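Local coordinates for protein L-ornithine N(5)-monooxygenase (Pseudomonas aeruginosa, PDB 3S5W) that uses FAD, NADPH and molecular oxygen to hydroxylate the side-chain nitrogen of L-ornithine, the first step toward hydroxamate siderophores such as pyoverdin, at residues A255-R260 and H331-M336; T337-A342 and L351-A356; A239-I244 and T310-R315. All coordinates share one frame; numbering follows the deposited sequence.

Interaction 1 (A255-R260 and H331-M336); sequences ADMILR and HAFRCM. With NAP (NADP nicotinamide-adenine-dinucleotide phosphate), chain F.
Arg334 reaches across from edge strand 332-334 to Asp256 on strand 253-258. Its CB sits 3.5 Å from Met257 O, CG still lies by that carbonyl, and CD passes alongside Ile258 CG1 and 3.5 Å from Asp256 OD2. A bend at chi3 (110°) brings the guanidinium obliquely to the Asp256 carboxylate: NE and CZ pass OD2, NH1 forms a salt bridge of 2.7 Å with it, and NH2 makes a long, weak ion pair with Glu364. The carboxylate and guanidinium planes are only 13° apart. Tyr366 OH also bonds to OD2, so this buried acidic oxygen has two polar partners.

The two backbones run parallel, in the staggered ladder of such strands: Ala332 N to Ala255 O, Met257 N to Ala332 O, Arg334 N to Met257 O and Leu259 N to Arg334 O. Asp256, Ile258, Ala332 and Arg334 share one face. On the other, Met257 SD meets the edge of the Phe333 ring, 4.2 Å from CD1, a Met-aromatic contact, while Leu259 CD2 makes an off-centre CH-pi contact with the same ring.

Past the strand end, Arg260 extends to the 2'-phosphate of NADP. Its NE donates to O1X at 2.8 Å and its NH2 to O3X at 2.8 Å, and one guanidinium face lies against the adenine near C6A. Since NADH lacks that phosphate, this paired grip is consistent with the enzyme's use of NADPH.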
loop_
_atom_site.group_PDB
_atom_site.type_symbol
_atom_site.label_atom_id
_atom_site.label_comp_id
_atom_site.label_asym_id
_atom_site.label_seq_id
_atom_site.Cartn_x
_atom_site.Cartn_y
_atom_site.Cartn_z
ATOM N N ALA A 255 -15.471 21.131 -3.367
ATOM C CA ALA A 255 -14.630 20.084 -3.952
ATOM C C ALA A 255 -15.082 19.706 -5.378
ATOM O O ALA A 255 -16.292 19.586 -5.648
ATOM C CB ALA A 255 -14.609 18.820 -3.040
ATOM N N ASP A 256 -14.107 19.542 -6.280
ATOM C CA ASP A 256 -14.349 19.048 -7.644
ATOM C C ASP A 256 -13.644 17.708 -7.790
ATOM O O ASP A 256 -12.420 17.635 -7.640
ATOM C CB ASP A 256 -13.770 19.995 -8.711
ATOM C CG ASP A 256 -14.504 21.328 -8.815
ATOM O OD1 ASP A 256 -15.326 21.675 -7.925
ATOM O OD2 ASP A 256 -14.250 22.038 -9.826
ATOM N N MET A 257 -14.382 16.647 -8.089
ATOM C CA MET A 257 -13.739 15.386 -8.423
ATOM C C MET A 257 -13.465 15.451 -9.903
ATOM O O MET A 257 -14.394 15.576 -10.727
ATOM C CB MET A 257 -14.612 14.172 -8.143
ATOM C CG MET A 257 -15.003 14.032 -6.714
ATOM S SD MET A 257 -15.808 12.436 -6.357
ATOM C CE MET A 257 -14.446 11.287 -6.529
ATOM N N ILE A 258 -12.189 15.359 -10.242
ATOM C CA ILE A 258 -11.777 15.461 -11.635
ATOM C C ILE A 258 -11.234 14.110 -12.063
ATOM O O ILE A 258 -10.134 13.726 -11.675
ATOM C CB ILE A 258 -10.746 16.610 -11.861
ATOM C CG1 ILE A 258 -11.327 17.951 -11.366
ATOM C CG2 ILE A 258 -10.289 16.650 -13.359
ATOM C CD1 ILE A 258 -10.348 19.131 -11.391
ATOM N N LEU A 259 -12.004 13.393 -12.883
ATOM C CA LEU A 259 -11.594 12.063 -13.289
ATOM C C LEU A 259 -11.725 11.949 -14.807
ATOM O O LEU A 259 -12.674 12.495 -15.407
ATOM C CB LEU A 259 -12.402 10.956 -12.571
ATOM C CG LEU A 259 -13.930 10.886 -12.779
ATOM C CD1 LEU A 259 -14.433 9.471 -12.539
ATOM C CD2 LEU A 259 -14.671 11.872 -11.857
ATOM N N ARG A 260 -10.737 11.302 -15.410
ATOM C CA ARG A 260 -10.730 11.153 -16.869
ATOM C C ARG A 260 -11.734 10.056 -17.311
ATOM O O ARG A 260 -12.212 10.083 -18.432
ATOM C CB ARG A 260 -9.306 10.917 -17.404
ATOM C CG ARG A 260 -8.598 9.717 -16.830
ATOM C CD ARG A 260 -7.142 9.582 -17.302
ATOM N NE ARG A 260 -6.557 8.392 -16.693
ATOM C CZ ARG A 260 -5.290 8.015 -16.824
ATOM N NH1 ARG A 260 -4.450 8.749 -17.533
ATOM N NH2 ARG A 260 -4.862 6.909 -16.233
ATOM N N HIS A 331 -20.212 21.396 -4.740
ATOM C CA HIS A 331 -19.244 20.504 -5.370
ATOM C C HIS A 331 -19.537 20.288 -6.833
ATOM O O HIS A 331 -20.657 20.524 -7.261
ATOM C CB HIS A 331 -19.300 19.143 -4.675
ATOM C CG HIS A 331 -18.989 19.225 -3.223
ATOM N ND1 HIS A 331 -19.803 18.696 -2.240
ATOM C CD2 HIS A 331 -17.955 19.807 -2.583
ATOM C CE1 HIS A 331 -19.268 18.935 -1.054
ATOM N NE2 HIS A 331 -18.148 19.608 -1.237
ATOM N N ALA A 332 -18.535 19.816 -7.568
ATOM C CA ALA A 332 -18.669 19.476 -8.984
ATOM C C ALA A 332 -18.087 18.085 -9.265
ATOM O O ALA A 332 -17.014 17.702 -8.754
ATOM C CB ALA A 332 -18.009 20.548 -9.866
ATOM N N PHE A 333 -18.820 17.323 -10.067
ATOM C CA PHE A 333 -18.391 16.006 -10.496
ATOM C C PHE A 333 -17.921 16.138 -11.957
ATOM O O PHE A 333 -18.727 16.088 -12.888
ATOM C CB PHE A 333 -19.548 15.002 -10.390
ATOM C CG PHE A 333 -19.135 13.588 -10.641
ATOM C CD1 PHE A 333 -18.371 12.898 -9.697
ATOM C CD2 PHE A 333 -19.522 12.940 -11.811
ATOM C CE1 PHE A 333 -17.961 11.574 -9.937
ATOM C CE2 PHE A 333 -19.133 11.619 -12.064
ATOM C CZ PHE A 333 -18.308 10.946 -11.123
ATOM N N ARG A 334 -16.627 16.342 -12.153
ATOM C CA ARG A 334 -16.068 16.565 -13.502
ATOM C C ARG A 334 -15.527 15.283 -14.091
ATOM O O ARG A 334 -14.328 15.057 -14.092
ATOM C CB ARG A 334 -15.028 17.685 -13.476
ATOM C CG ARG A 334 -15.612 18.976 -12.846
ATOM C CD ARG A 334 -14.517 19.994 -12.625
ATOM N NE ARG A 334 -14.654 21.110 -13.526
ATOM C CZ ARG A 334 -15.256 22.245 -13.213
ATOM N NH1 ARG A 334 -15.776 22.415 -12.010
ATOM N NH2 ARG A 334 -15.329 23.211 -14.104
ATOM N N CYS A 335 -16.437 14.438 -14.588
ATOM C CA CYS A 335 -16.051 13.188 -15.215
ATOM C C CYS A 335 -15.611 13.482 -16.656
ATOM O O CYS A 335 -15.823 14.584 -17.136
ATOM C CB CYS A 335 -17.164 12.138 -15.155
ATOM S SG CYS A 335 -18.815 12.781 -15.576
ATOM N N MET A 336 -14.938 12.518 -17.270
ATOM C CA MET A 336 -14.359 12.632 -18.633
ATOM C C MET A 336 -13.465 13.871 -18.774
ATOM O O MET A 336 -13.433 14.497 -19.845
ATOM C CB MET A 336 -15.457 12.631 -19.727
ATOM C CG MET A 336 -16.221 11.291 -19.814
ATOM S SD MET A 336 -17.487 11.431 -21.100
ATOM C CE MET A 336 -18.501 12.817 -20.556
HETATM P PA NAP F . -6.232 3.311 -7.994
HETATM O O1A NAP F . -7.322 2.334 -7.881
HETATM O O2A NAP F . -5.092 2.856 -8.766
HETATM O O5B NAP F . -6.895 4.668 -8.479
HETATM C C5B NAP F . -6.083 5.543 -9.168
HETATM C C4B NAP F . -7.040 6.600 -9.680
HETATM O O4B NAP F . -6.194 7.605 -10.162
HETATM C C3B NAP F . -7.876 6.069 -10.852
HETATM O O3B NAP F . -9.099 6.794 -10.807
HETATM C C2B NAP F . -7.013 6.533 -12.038
HETATM O O2B NAP F . -7.794 6.819 -13.162
HETATM C C1B NAP F . -6.430 7.870 -11.520
HETATM N N9A NAP F . -5.196 8.191 -12.257
HETATM C C8A NAP F . -4.023 7.466 -12.268
HETATM N N7A NAP F . -3.129 8.078 -13.078
HETATM C C5A NAP F . -3.728 9.162 -13.599
HETATM C C6A NAP F . -3.290 10.129 -14.505
HETATM N N6A NAP F . -2.073 10.056 -15.030
HETATM N N1A NAP F . -4.145 11.130 -14.858
HETATM C C2A NAP F . -5.413 11.226 -14.349
HETATM N N3A NAP F . -5.857 10.266 -13.448
HETATM C C4A NAP F . -5.030 9.248 -13.101
HETATM O O3 NAP F . -5.761 3.837 -6.542
HETATM P PN NAP F . -6.538 4.121 -5.130
HETATM O O1N NAP F . -5.506 4.752 -4.240
HETATM O O2N NAP F . -7.838 4.845 -5.310
HETATM O O5D NAP F . -6.746 2.578 -4.721
HETATM C C5D NAP F . -7.881 1.914 -4.208
HETATM C C4D NAP F . -7.200 0.881 -3.316
HETATM O O4D NAP F . -7.899 0.497 -2.162
HETATM C C3D NAP F . -6.827 -0.459 -3.929
HETATM O O3D NAP F . -5.921 -0.319 -4.997
HETATM C C2D NAP F . -6.285 -1.159 -2.672
HETATM O O2D NAP F . -4.889 -1.045 -2.427
HETATM C C1D NAP F . -7.048 -0.458 -1.540
HETATM P P2B NAP F . -7.928 5.831 -14.440
HETATM O O1X NAP F . -8.455 6.791 -15.498
HETATM O O2X NAP F . -8.914 4.780 -13.970
HETATM O O3X NAP F . -6.579 5.224 -14.735
#

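Interaction 2 (T337-A342 and L351-A356)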
loop_
_atom_site.group_PDB
_atom_site.type_symbol
_atom_site.label_atom_id
_atom_site.label_comp_id
_atom_site.label_asym_id
_atom_site.label_seq_id
_atom_site.Cartn_x
_atom_site.Cartn_y
_atom_site.Cartn_z
ATOM N N THR A 337 -12.746 14.216 -17.699
ATOM C CA THR A 337 -12.001 15.465 -17.665
ATOM C C THR A 337 -10.529 15.163 -17.400
ATOM O O THR A 337 -10.185 14.347 -16.512
ATOM C CB THR A 337 -12.561 16.449 -16.611
ATOM O OG1 THR A 337 -13.903 16.807 -16.941
ATOM C CG2 THR A 337 -11.744 17.726 -16.540
ATOM N N THR A 338 -9.667 15.813 -18.192
ATOM C CA THR A 338 -8.226 15.610 -18.121
ATOM C C THR A 338 -7.563 16.929 -17.795
ATOM O O THR A 338 -7.903 17.942 -18.387
ATOM C CB THR A 338 -7.672 15.053 -19.483
ATOM O OG1 THR A 338 -8.304 13.794 -19.753
ATOM C CG2 THR A 338 -6.142 14.842 -19.450
ATOM N N VAL A 339 -6.613 16.907 -16.851
ATOM C CA VAL A 339 -5.767 18.073 -16.620
ATOM C C VAL A 339 -4.723 18.173 -17.738
ATOM O O VAL A 339 -3.838 17.335 -17.839
ATOM C CB VAL A 339 -5.053 18.030 -15.244
ATOM C CG1 VAL A 339 -4.259 19.344 -15.067
ATOM C CG2 VAL A 339 -6.083 17.888 -14.112
ATOM N N GLU A 340 -4.842 19.205 -18.570
ATOM C CA GLU A 340 -3.894 19.405 -19.692
ATOM C C GLU A 340 -2.711 20.293 -19.322
ATOM O O GLU A 340 -1.645 20.155 -19.883
ATOM C CB GLU A 340 -4.609 20.000 -20.905
ATOM C CG GLU A 340 -5.478 19.006 -21.606
ATOM C CD GLU A 340 -5.813 19.419 -23.048
ATOM O OE1 GLU A 340 -5.528 20.573 -23.477
ATOM O OE2 GLU A 340 -6.357 18.552 -23.738
ATOM N N ARG A 341 -2.918 21.188 -18.363
ATOM C CA ARG A 341 -1.871 22.086 -17.874
ATOM C C ARG A 341 -2.159 22.368 -16.392
ATOM O O ARG A 341 -3.310 22.482 -15.997
ATOM C CB ARG A 341 -1.876 23.409 -18.690
ATOM C CG ARG A 341 -0.745 24.395 -18.283
ATOM C CD ARG A 341 -0.807 25.810 -18.930
ATOM N NE ARG A 341 -2.139 26.435 -19.000
ATOM C CZ ARG A 341 -2.790 27.031 -17.994
ATOM N NH1 ARG A 341 -2.276 27.073 -16.771
ATOM N NH2 ARG A 341 -3.985 27.569 -18.200
ATOM N N ALA A 342 -1.119 22.477 -15.575
ATOM C CA ALA A 342 -1.297 22.902 -14.182
ATOM C C ALA A 342 -0.226 23.934 -13.871
ATOM O O ALA A 342 0.957 23.663 -14.084
ATOM C CB ALA A 342 -1.186 21.706 -13.238
ATOM N N LEU A 351 -5.799 25.094 -13.311
ATOM C CA LEU A 351 -5.839 23.847 -14.061
ATOM C C LEU A 351 -6.590 24.105 -15.350
ATOM O O LEU A 351 -7.680 24.667 -15.311
ATOM C CB LEU A 351 -6.600 22.751 -13.287
ATOM C CG LEU A 351 -6.059 22.270 -11.935
ATOM C CD1 LEU A 351 -6.869 21.041 -11.464
ATOM C CD2 LEU A 351 -4.567 21.937 -11.996
ATOM N N ALA A 352 -5.993 23.690 -16.466
ATOM C CA ALA A 352 -6.658 23.715 -17.761
ATOM C C ALA A 352 -7.267 22.328 -17.947
ATOM O O ALA A 352 -6.556 21.320 -18.001
ATOM C CB ALA A 352 -5.668 24.075 -18.891
ATOM N N LEU A 353 -8.595 22.304 -18.008
ATOM C CA LEU A 353 -9.376 21.069 -17.953
ATOM C C LEU A 353 -10.083 20.760 -19.290
ATOM O O LEU A 353 -10.912 21.560 -19.777
ATOM C CB LEU A 353 -10.390 21.151 -16.827
ATOM C CG LEU A 353 -9.841 21.389 -15.406
ATOM C CD1 LEU A 353 -11.039 21.568 -14.476
ATOM C CD2 LEU A 353 -8.941 20.277 -14.924
ATOM N N ARG A 354 -9.731 19.624 -19.873
ATOM C CA ARG A 354 -10.315 19.220 -21.154
ATOM C C ARG A 354 -11.461 18.259 -20.879
ATOM O O ARG A 354 -11.245 17.182 -20.332
ATOM C CB ARG A 354 -9.261 18.542 -22.042
ATOM C CG ARG A 354 -9.779 18.081 -23.422
ATOM C CD ARG A 354 -9.962 19.233 -24.399
ATOM N NE ARG A 354 -8.690 19.869 -24.724
ATOM C CZ ARG A 354 -8.563 20.988 -25.440
ATOM N NH1 ARG A 354 -9.636 21.623 -25.900
ATOM N NH2 ARG A 354 -7.357 21.486 -25.667
ATOM N N ASP A 355 -12.667 18.652 -21.260
ATOM C CA ASP A 355 -13.842 17.792 -21.140
ATOM C C ASP A 355 -13.966 16.982 -22.442
ATOM O O ASP A 355 -14.308 17.561 -23.489
ATOM C CB ASP A 355 -15.057 18.701 -20.891
ATOM C CG ASP A 355 -16.379 17.935 -20.699
ATOM O OD1 ASP A 355 -16.549 16.798 -21.194
ATOM O OD2 ASP A 355 -17.281 18.511 -20.061
ATOM N N ALA A 356 -13.652 15.675 -22.418
ATOM C CA ALA A 356 -13.764 14.823 -23.641
ATOM C C ALA A 356 -15.193 14.699 -24.206
ATOM O O ALA A 356 -15.371 14.462 -25.398
ATOM C CB ALA A 356 -13.141 13.426 -23.430
HETATM O O HOH W 1 -10.687 14.231 -20.992
#
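Leu351 and Leu353 meet Val339 on the apolar face of this beta hairpin. Leu351 CD2 lies 4.0 Å from Val339 CG1 and 3.6 Å from Ala342 CB, while Leu353 CD2 touches Val339 CG2 at 3.8 Å. With CG1 anti to the backbone N (chi1 -177°), Val339 turns CG1 to Leu351 and CG2 mainly to Leu353, a job suited to a beta-branched residue. Thr337 extends the patch with its methyl, CG2, against Leu353 CB, and its hydroxyl bonds to Cys335 O. Ile258 of strand 253-258 packs against Thr337, Leu351 and Leu353, so this face turns toward the parallel sheet.

In the antiparallel backbones Thr338 and Arg354 form a hydrogen-bonded pair, Arg354 N to Thr338 O being the straighter bond (173°). Glu340 N to Ala352 O and Ala352 N to Arg341 O then set two residues against Ala352, a beta bulge that helps Glu340 reach Arg354. A water bridges Thr338 OG1 and Arg354 O.

At the polar edge Arg354 grips Glu340 side-on. Its chain, bent at chi2 and chi3, presents NE to OE2 at 2.9 Å, with OE2 in the guanidinium plane, and NH2 to OE1 at 3.0 Å. The carboxylate and guanidinium planes are 62° apart: NE approaches OE2 from above the carboxylate, whereas NH2 meets OE1 on the syn side. Arg341 lays one guanidinium face over Ala352 CB, and its nitrogens bind Glu350 and Thr343.

The hairpin is thus amphipathic, its aliphatic side chains packed against the NADP-binding domain while a two-bond ion pair spans the strands at the more solvent-accessible edge.

Interaction 3 (A239-I244 and T310-R315)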
loop_
_atom_site.group_PDB
_atom_site.type_symbol
_atom_site.label_atom_id
_atom_site.label_comp_id
_atom_site.label_asym_id
_atom_site.label_seq_id
_atom_site.Cartn_x
_atom_site.Cartn_y
_atom_site.Cartn_z
ATOM N N ALA A 239 -9.793 8.759 -4.047
ATOM C CA ALA A 239 -10.504 9.992 -4.480
ATOM C C ALA A 239 -11.880 10.108 -3.798
ATOM O O ALA A 239 -12.245 11.161 -3.303
ATOM C CB ALA A 239 -10.685 10.006 -5.976
ATOM N N ALA A 240 -12.623 9.007 -3.779
ATOM C CA ALA A 240 -13.946 8.954 -3.142
ATOM C C ALA A 240 -13.852 9.249 -1.634
ATOM O O ALA A 240 -14.696 9.966 -1.096
ATOM C CB ALA A 240 -14.590 7.590 -3.349
ATOM N N GLU A 241 -12.853 8.688 -0.973
ATOM C CA GLU A 241 -12.698 8.951 0.487
ATOM C C GLU A 241 -12.317 10.398 0.747
ATOM O O GLU A 241 -12.854 11.027 1.647
ATOM C CB GLU A 241 -11.679 7.988 1.099
ATOM C CG GLU A 241 -12.288 6.567 1.206
ATOM C CD GLU A 241 -11.401 5.541 1.906
ATOM O OE1 GLU A 241 -10.221 5.856 2.241
ATOM O OE2 GLU A 241 -11.902 4.404 2.146
ATOM N N ALA A 242 -11.380 10.924 -0.046
ATOM C CA ALA A 242 -11.023 12.347 0.031
ATOM C C ALA A 242 -12.235 13.241 -0.182
ATOM O O ALA A 242 -12.491 14.191 0.593
ATOM C CB ALA A 242 -9.932 12.681 -1.009
ATOM N N PHE A 243 -13.017 12.954 -1.225
ATOM C CA PHE A 243 -14.207 13.742 -1.445
ATOM C C PHE A 243 -15.177 13.741 -0.264
ATOM O O PHE A 243 -15.713 14.775 0.098
ATOM C CB PHE A 243 -14.973 13.261 -2.683
ATOM C CG PHE A 243 -16.217 14.055 -2.951
ATOM C CD1 PHE A 243 -16.133 15.312 -3.574
ATOM C CD2 PHE A 243 -17.479 13.549 -2.598
ATOM C CE1 PHE A 243 -17.299 16.066 -3.819
ATOM C CE2 PHE A 243 -18.651 14.279 -2.834
ATOM C CZ PHE A 243 -18.552 15.557 -3.464
ATOM N N ILE A 244 -15.449 12.571 0.288
ATOM C CA ILE A 244 -16.456 12.473 1.344
ATOM C C ILE A 244 -15.920 13.178 2.617
ATOM O O ILE A 244 -16.678 13.878 3.343
ATOM C CB ILE A 244 -16.813 10.972 1.580
ATOM C CG1 ILE A 244 -17.829 10.513 0.526
ATOM C CG2 ILE A 244 -17.305 10.708 3.013
ATOM C CD1 ILE A 244 -19.200 11.320 0.506
ATOM N N THR A 310 -19.272 0.037 -3.292
ATOM C CA THR A 310 -20.634 0.385 -3.717
ATOM C C THR A 310 -21.334 1.402 -2.808
ATOM O O THR A 310 -21.932 2.344 -3.306
ATOM C CB THR A 310 -21.515 -0.881 -3.913
ATOM O OG1 THR A 310 -20.971 -1.633 -4.995
ATOM C CG2 THR A 310 -22.937 -0.505 -4.325
ATOM N N ASP A 311 -21.246 1.214 -1.481
ATOM C CA ASP A 311 -21.965 2.102 -0.555
ATOM C C ASP A 311 -21.438 3.515 -0.605
ATOM O O ASP A 311 -22.187 4.467 -0.457
ATOM C CB ASP A 311 -21.965 1.562 0.873
ATOM C CG ASP A 311 -22.787 0.253 0.998
ATOM O OD1 ASP A 311 -23.717 0.004 0.184
ATOM O OD2 ASP A 311 -22.492 -0.535 1.916
ATOM N N LEU A 312 -20.130 3.636 -0.823
ATOM C CA LEU A 312 -19.510 4.943 -0.936
ATOM C C LEU A 312 -19.908 5.627 -2.266
ATOM O O LEU A 312 -20.154 6.832 -2.311
ATOM C CB LEU A 312 -17.965 4.784 -0.756
ATOM C CG LEU A 312 -17.085 6.042 -0.767
ATOM C CD1 LEU A 312 -17.628 7.108 0.150
ATOM C CD2 LEU A 312 -15.631 5.719 -0.392
ATOM N N ILE A 313 -20.017 4.856 -3.353
ATOM C CA ILE A 313 -20.589 5.439 -4.602
ATOM C C ILE A 313 -22.001 6.013 -4.341
ATOM O O ILE A 313 -22.330 7.140 -4.737
ATOM C CB ILE A 313 -20.650 4.412 -5.746
ATOM C CG1 ILE A 313 -19.230 3.906 -6.073
ATOM C CG2 ILE A 313 -21.358 5.018 -6.947
ATOM C CD1 ILE A 313 -19.130 2.945 -7.287
ATOM N N GLU A 314 -22.829 5.232 -3.659
ATOM C CA GLU A 314 -24.222 5.672 -3.378
ATOM C C GLU A 314 -24.215 6.962 -2.544
ATOM O O GLU A 314 -24.996 7.894 -2.785
ATOM C CB GLU A 314 -24.985 4.551 -2.641
ATOM C CG GLU A 314 -25.496 3.454 -3.594
ATOM C CD GLU A 314 -25.936 2.152 -2.862
ATOM O OE1 GLU A 314 -26.021 1.102 -3.540
ATOM O OE2 GLU A 314 -26.182 2.177 -1.621
ATOM N N ARG A 315 -23.303 7.008 -1.572
ATOM C CA ARG A 315 -23.172 8.205 -0.719
ATOM C C ARG A 315 -22.788 9.428 -1.546
ATOM O O ARG A 315 -23.378 10.496 -1.396
ATOM C CB ARG A 315 -22.129 8.044 0.379
ATOM C CG ARG A 315 -22.647 7.340 1.608
ATOM C CD ARG A 315 -21.558 7.286 2.698
ATOM N NE ARG A 315 -21.235 8.573 3.327
ATOM C CZ ARG A 315 -20.368 8.701 4.341
ATOM N NH1 ARG A 315 -19.751 7.630 4.817
ATOM N NH2 ARG A 315 -20.118 9.885 4.891
#
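Apolar packing carries most of this contact, and Leu312 is its centre. With CG anti to the backbone N (chi1 -177°), the leucine projects its forked end at helix 237-249. One prong, CD2, meets Ala240 CB at 3.7 Å and Glu241 CG at 3.8 Å. The Leu312 and Ile244 side chains lie alongside each other pointing opposite ways, with CD1 3.4 Å from Ile244 CG1, a close-packed pair of carbons. Ala240 suits its place because its lone methyl lets the leucine fork sit against the helix, whose local axis is 10.5 Å from that of 310-315, at 43° to it.

Contact between a charged group and a hydrocarbon forms the second kind. Ile244 CG2 lies over one face of the Arg315 guanidinium, 3.5 Å from NH2, which also forms a salt bridge with Asp248.

No hydrogen bond joins the two segments: Glu241 lends only its aliphatic CG, its carboxylate being held by Arg126 and Gln237. Helix 237-249 follows the glycine-rich turn that binds NADP(+) (Gly235, Gly236), as in a Rossmann-type domain, and helix 310-326 packs on it. The interface therefore rests on shape and van der Waals contact, with the charged groups paired to residues outside the two segments.

In the fold
From the N terminus, helix 237-249 opens interaction 3 and strand 253-258 then opens interaction 1. Interaction 3 closes a loop of 65 residues when helix 310-326 returns to 239-244, and interaction 1 closes one of 70 when the chain reaches 331-336. The segments alternate, so these two contacts cross; Phe243 joins them physically by packing on Ala255, Met257 and His331. Interaction 2 follows in series, a local hairpin closing over eight residues. It touches interaction 1 directly, with probable hydrogen bonds from Thr337 N to Leu259 O and from Ala356 N to Met336 O. Together they tie helices, parallel sheet and antiparallel hairpin into the NADP-binding region.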